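Local coordinates for protein glucosamine kinase (Streptacidiphilus jiangxiensis, PDB 6HWJ) that catalyses the ATP- and magnesium-dependent phosphorylation of D-glucosamine to D-glucosamine 6-phosphate and, to a lesser extent, also acts on glucose, at residues M342-S345 with L346-G350; V421-P424 with D425-T429. One frame throughout, in Å; residues are numbered along the deposited sequence.

Contact 1: residues M342-S345 with L346-G350; sequences MTAS and LDHVG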
ATOM      1  N   MET A 342      11.874  -1.557  -1.829  1.00 27.18           N
ATOM      2  CA  MET A 342      12.221  -0.515  -2.792  1.00 28.11           C
ATOM      3  C   MET A 342      13.514  -0.838  -3.529  1.00 26.03           C
ATOM      4  O   MET A 342      13.585  -0.656  -4.746  1.00 27.07           O
ATOM      5  CB  MET A 342      12.316   0.849  -2.101  1.00 27.19           C
ATOM      6  CG  MET A 342      12.452   2.015  -3.063  1.00 30.13           C
ATOM      7  SD  MET A 342      11.105   2.099  -4.274  1.00 29.80           S
ATOM      8  CE  MET A 342       9.736   2.614  -3.239  1.00 25.79           C
ATOM      9  N   THR A 343      14.536  -1.353  -2.835  1.00 28.04           N
ATOM     10  CA  THR A 343      15.787  -1.658  -3.529  1.00 30.42           C
ATOM     11  C   THR A 343      15.590  -2.818  -4.502  1.00 27.76           C
ATOM     12  O   THR A 343      16.157  -2.809  -5.598  1.00 28.10           O
ATOM     13  CB  THR A 343      16.922  -1.987  -2.549  1.00 30.97           C
ATOM     14  OG1 THR A 343      16.553  -3.103  -1.731  1.00 29.82           O
ATOM     15  CG2 THR A 343      17.241  -0.791  -1.666  1.00 34.65           C
ATOM     16  N   ALA A 344      14.819  -3.840  -4.106  1.00 27.34           N
ATOM     17  CA  ALA A 344      14.451  -4.886  -5.053  1.00 25.39           C
ATOM     18  C   ALA A 344      13.718  -4.288  -6.261  1.00 27.27           C
ATOM     19  O   ALA A 344      14.019  -4.614  -7.415  1.00 26.20           O
ATOM     20  CB  ALA A 344      13.563  -5.927  -4.373  1.00 24.95           C
ATOM     21  N   SER A 345      12.735  -3.418  -6.003  1.00 25.69           N
ATOM     22  CA  SER A 345      11.975  -2.795  -7.081  1.00 27.23           C
ATOM     23  C   SER A 345      12.887  -2.029  -8.047  1.00 26.18           C
ATOM     24  O   SER A 345      12.713  -2.107  -9.268  1.00 25.67           O
ATOM     25  CB  SER A 345      10.921  -1.861  -6.486  1.00 32.69           C
ATOM     26  OG  SER A 345      10.002  -1.432  -7.463  1.00 39.03           O
ATOM     27  N   LEU A 346      13.871  -1.305  -7.519  1.00 26.73           N
ATOM     28  CA  LEU A 346      14.804  -0.572  -8.374  1.00 28.94           C
ATOM     29  C   LEU A 346      15.623  -1.523  -9.232  1.00 29.55           C
ATOM     30  O   LEU A 346      15.834  -1.277 -10.427  1.00 28.63           O
ATOM     31  CB  LEU A 346      15.728   0.297  -7.528  1.00 30.91           C
ATOM     32  CG  LEU A 346      15.028   1.485  -6.841  1.00 32.02           C
ATOM     33  CD1 LEU A 346      15.938   2.163  -5.856  1.00 31.85           C
ATOM     34  CD2 LEU A 346      14.526   2.479  -7.870  1.00 30.28           C
ATOM     35  N   ASP A 347      16.115  -2.611  -8.636  1.00 29.98           N
ATOM     36  CA  ASP A 347      16.770  -3.654  -9.420  1.00 29.76           C
ATOM     37  C   ASP A 347      15.857  -4.130 -10.549  1.00 25.20           C
ATOM     38  O   ASP A 347      16.274  -4.230 -11.711  1.00 24.84           O
ATOM     39  CB  ASP A 347      17.151  -4.804  -8.485  1.00 28.65           C
ATOM     40  CG  ASP A 347      17.980  -5.863  -9.156  1.00 30.38           C
ATOM     41  OD1 ASP A 347      17.590  -6.352 -10.225  1.00 35.98           O
ATOM     42  OD2 ASP A 347      19.026  -6.220  -8.604  1.00 35.37           O
ATOM     43  N   HIS A 348      14.603  -4.414 -10.222  1.00 22.78           N
ATOM     44  CA  HIS A 348      13.662  -4.956 -11.210  1.00 27.06           C
ATOM     45  C   HIS A 348      13.379  -3.963 -12.346  1.00 27.96           C
ATOM     46  O   HIS A 348      13.179  -4.382 -13.500  1.00 23.03           O
ATOM     47  CB  HIS A 348      12.379  -5.364 -10.518  1.00 26.87           C
ATOM     48  CG  HIS A 348      12.588  -6.380  -9.439  1.00 25.79           C
ATOM     49  ND1 HIS A 348      11.639  -6.668  -8.483  1.00 28.53           N
ATOM     50  CD2 HIS A 348      13.659  -7.151  -9.147  1.00 27.14           C
ATOM     51  CE1 HIS A 348      12.113  -7.590  -7.659  1.00 24.59           C
ATOM     52  NE2 HIS A 348      13.330  -7.913  -8.050  1.00 28.23           N
ATOM     53  N   VAL A 349      13.328  -2.671 -12.027  1.00 27.19           N
ATOM     54  CA  VAL A 349      13.193  -1.645 -13.055  1.00 27.41           C
ATOM     55  C   VAL A 349      14.298  -1.786 -14.082  1.00 24.62           C
ATOM     56  O   VAL A 349      14.052  -1.744 -15.287  1.00 26.30           O
ATOM     57  CB  VAL A 349      13.198  -0.240 -12.422  1.00 27.11           C
ATOM     58  CG1 VAL A 349      13.358   0.839 -13.498  1.00 29.86           C
ATOM     59  CG2 VAL A 349      11.907  -0.007 -11.660  1.00 29.66           C
ATOM     60  N   GLY A 350      15.527  -1.957 -13.614  1.00 26.59           N
ATOM     61  CA  GLY A 350      16.637  -2.148 -14.514  1.00 27.00           C
ATOM     62  C   GLY A 350      16.490  -3.401 -15.346  1.00 27.13           C
ATOM     63  O   GLY A 350      16.788  -3.395 -16.543  1.00 27.01           O
TER
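Ala344 and His348 meet one turn apart in the middle of the alpha-helix 335-356, whose i to i+4 backbone bonds join the two segments. The imidazole of His348 lies across the carbonyl of Ala344. Ala344 O sits 3.0 Å above the ring plane, over its centre, so the carbonyl meets a ring face. The same oxygen accepts the backbone N-H of His348, with Ala344 O to His348 N at 2.9 Å. CG of His348 is anti to its own carbonyl carbon (chi1 -58°), which folds the ring back over the preceding turn. There CE1 of His348 comes 4.0 Å from CB of Ala344. On another side of the helix Leu346 leans on the carbonyl of Met342. Its CG is 3.3 Å from Met342 O, which also accepts Leu346 N. The side chains themselves touch only loosely, Met342 CG to Leu346 CD1 at 4.5 Å. CG2 of Val349 rests 3.3 Å from Ser345 O, the acceptor of its own backbone N-H.

All the touching residues are buried, and outside partners fix their polar ends. His348 NE2 is hydrogen-bonded to Glu406 of helix 398-416, and the ring also packs against Glu409, which binds D-glucosamine, so the histidine lies beside the sugar site. Asp347 forms salt bridges to Arg351 and Arg402, and Ser345 OG bonds to the backbone N of Val303.

Contact 2: residues V421-P424 with D425-T429; sequences VYVP and DLSLT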
ATOM      1  N   VAL A 421       9.890 -14.856 -14.588  1.00 26.14           N
ATOM      2  CA  VAL A 421      10.956 -15.494 -13.847  1.00 29.46           C
ATOM      3  C   VAL A 421      12.326 -14.905 -14.163  1.00 29.37           C
ATOM      4  O   VAL A 421      13.260 -15.095 -13.375  1.00 28.54           O
ATOM      5  CB  VAL A 421      10.989 -17.030 -14.088  1.00 31.39           C
ATOM      6  CG1 VAL A 421       9.714 -17.689 -13.567  1.00 29.18           C
ATOM      7  CG2 VAL A 421      11.196 -17.350 -15.574  1.00 31.59           C
ATOM      8  N   TYR A 422      12.484 -14.204 -15.303  1.00 25.40           N
ATOM      9  CA  TYR A 422      13.800 -13.665 -15.633  1.00 28.04           C
ATOM     10  C   TYR A 422      14.233 -12.589 -14.639  1.00 25.99           C
ATOM     11  O   TYR A 422      15.432 -12.402 -14.423  1.00 28.97           O
ATOM     12  CB  TYR A 422      13.850 -13.081 -17.053  1.00 26.40           C
ATOM     13  CG  TYR A 422      13.193 -11.740 -17.200  1.00 30.53           C
ATOM     14  CD1 TYR A 422      11.828 -11.630 -17.465  1.00 30.36           C
ATOM     15  CD2 TYR A 422      13.939 -10.563 -17.087  1.00 30.06           C
ATOM     16  CE1 TYR A 422      11.227 -10.393 -17.608  1.00 30.03           C
ATOM     17  CE2 TYR A 422      13.360  -9.339 -17.225  1.00 26.51           C
ATOM     18  CZ  TYR A 422      12.004  -9.246 -17.495  1.00 29.81           C
ATOM     19  OH  TYR A 422      11.430  -8.004 -17.630  1.00 28.94           O
ATOM     20  N   VAL A 423      13.281 -11.887 -14.033  1.00 24.40           N
ATOM     21  CA  VAL A 423      13.583 -10.778 -13.129  1.00 25.34           C
ATOM     22  C   VAL A 423      14.307 -11.317 -11.898  1.00 26.48           C
ATOM     23  O   VAL A 423      15.449 -10.901 -11.639  1.00 27.97           O
ATOM     24  CB  VAL A 423      12.308  -9.996 -12.777  1.00 26.88           C
ATOM     25  CG1 VAL A 423      12.586  -8.900 -11.748  1.00 24.29           C
ATOM     26  CG2 VAL A 423      11.728  -9.356 -14.039  1.00 28.72           C
ATOM     27  N   PRO A 424      13.727 -12.234 -11.112  1.00 27.77           N
ATOM     28  CA  PRO A 424      14.485 -12.745  -9.955  1.00 29.47           C
ATOM     29  C   PRO A 424      15.700 -13.550 -10.355  1.00 29.00           C
ATOM     30  O   PRO A 424      16.694 -13.562  -9.618  1.00 29.39           O
ATOM     31  CB  PRO A 424      13.451 -13.597  -9.194  1.00 28.98           C
ATOM     32  CG  PRO A 424      12.444 -13.989 -10.234  1.00 27.42           C
ATOM     33  CD  PRO A 424      12.349 -12.774 -11.147  1.00 26.29           C
ATOM     34  N   ASP A 425      15.660 -14.238 -11.505  1.00 28.24           N
ATOM     35  CA  ASP A 425      16.823 -14.981 -11.955  1.00 30.28           C
ATOM     36  C   ASP A 425      18.022 -14.052 -12.141  1.00 32.79           C
ATOM     37  O   ASP A 425      19.122 -14.328 -11.641  1.00 33.76           O
ATOM     38  CB  ASP A 425      16.501 -15.722 -13.251  1.00 33.13           C
ATOM     39  CG  ASP A 425      17.683 -16.530 -13.768  1.00 32.74           C
ATOM     40  OD1 ASP A 425      18.135 -17.440 -13.055  1.00 33.78           O
ATOM     41  OD2 ASP A 425      18.153 -16.242 -14.899  1.00 34.37           O
ATOM     42  N   LEU A 426      17.828 -12.944 -12.853  1.00 31.02           N
ATOM     43  CA  LEU A 426      18.942 -12.032 -13.099  1.00 30.61           C
ATOM     44  C   LEU A 426      19.282 -11.245 -11.838  1.00 28.87           C
ATOM     45  O   LEU A 426      20.454 -10.995 -11.565  1.00 30.77           O
ATOM     46  CB  LEU A 426      18.608 -11.102 -14.260  1.00 30.97           C
ATOM     47  CG  LEU A 426      18.401 -11.833 -15.597  1.00 35.54           C
ATOM     48  CD1 LEU A 426      17.966 -10.873 -16.700  1.00 35.60           C
ATOM     49  CD2 LEU A 426      19.658 -12.601 -16.022  1.00 35.15           C
ATOM     50  N   SER A 427      18.275 -10.867 -11.046  1.00 26.21           N
ATOM     51  CA  SER A 427      18.538 -10.169  -9.791  0.59 28.87           C
ATOM     52  C   SER A 427      19.402 -11.018  -8.866  1.00 29.46           C
ATOM     53  O   SER A 427      20.434 -10.559  -8.359  1.00 28.53           O
ATOM     54  CB  SER A 427      17.220  -9.820  -9.095  0.59 29.66           C
ATOM     55  OG  SER A 427      16.378  -9.086  -9.936  0.59 29.98           O
ATOM     56  N   LEU A 428      18.996 -12.280  -8.640  1.00 29.37           N
ATOM     57  CA  LEU A 428      19.740 -13.154  -7.740  1.00 30.99           C
ATOM     58  C   LEU A 428      21.101 -13.513  -8.308  1.00 33.74           C
ATOM     59  O   LEU A 428      22.049 -13.726  -7.545  1.00 35.43           O
ATOM     60  CB  LEU A 428      18.963 -14.435  -7.443  1.00 31.09           C
ATOM     61  CG  LEU A 428      17.769 -14.281  -6.507  1.00 31.81           C
ATOM     62  CD1 LEU A 428      16.918 -15.541  -6.521  1.00 34.50           C
ATOM     63  CD2 LEU A 428      18.226 -13.968  -5.089  1.00 31.63           C
ATOM     64  N   THR A 429      21.212 -13.607  -9.634  1.00 34.48           N
ATOM     65  CA  THR A 429      22.506 -13.840 -10.259  1.00 37.34           C
ATOM     66  C   THR A 429      23.511 -12.774  -9.843  1.00 37.46           C
ATOM     67  O   THR A 429      24.664 -13.094  -9.549  1.00 37.11           O
ATOM     68  CB  THR A 429      22.366 -13.888 -11.785  1.00 37.43           C
ATOM     69  OG1 THR A 429      21.589 -15.036 -12.162  1.00 35.40           O
ATOM     70  CG2 THR A 429      23.747 -13.980 -12.442  1.00 39.86           C
TER
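Asp425 N bonds to Val421 O at 3.2 Å, the first of the i to i+4 bonds that join the two segments and lead into the last helix, 422-431. Further along, Leu428 N meets Pro424 O at 2.8 Å. Pro424 has no N-H of its own to give, which is tolerated close to the N-terminal end of a helix.

Side chains follow the same spacing. Tyr422 and Leu426 cross obliquely, and CD1 of Leu426 reaches the edge of the phenol ring, 4.1 Å from CD2 of Tyr422. Over one face of the ring lies CG2 of the adjacent Val423. The ring also stacks with Phe355 of helix 335-356. Ser427 OG lies beside its own backbone N (chi1 -55°), which turns it back to 2.7 Å from Val423 O. Its single proton may go to Val423 O or to Asp347 OD1, and the geometry does not settle which. This position belongs to one of two modelled conformers of the serine and is therefore less certain.

Thr429 OG1 bonds to Asp425 O at 2.6 Å, while Thr429 N bonds to the same oxygen from the opposite face of the carbonyl plane. Asp425 makes a salt bridge with Arg271 of helix 266-284. Pro424 lies near Glu409, a D-glucosamine ligand, while Tyr422 and Leu426 form an apolar pair. Both the Arg271 partner and the nearby N-terminal end of the helix would probably stabilise the charged form of Asp425.

From the N terminus the chain reaches contact 1 first, on helix 335-356, then helices 362-386 and 398-416, and finally contact 2 on helix 422-431. Neither contact closes a long loop; each spans about two and a half turns of one helix. They lie in series, neither nested nor crossed. Their centres are about 11 Å apart and the two helices touch. Asp347 OD1 is 3.0 Å from Ser427 OG, a probable hydrogen bond. CD2 of His348 packs 3.3 Å from CG1 of Val423. Both contacts border helix 398-416 beside the glucosamine site. The probable substrate-specificity motif, residues 405-420, contains Glu406 and Glu409 and ends just before contact 2.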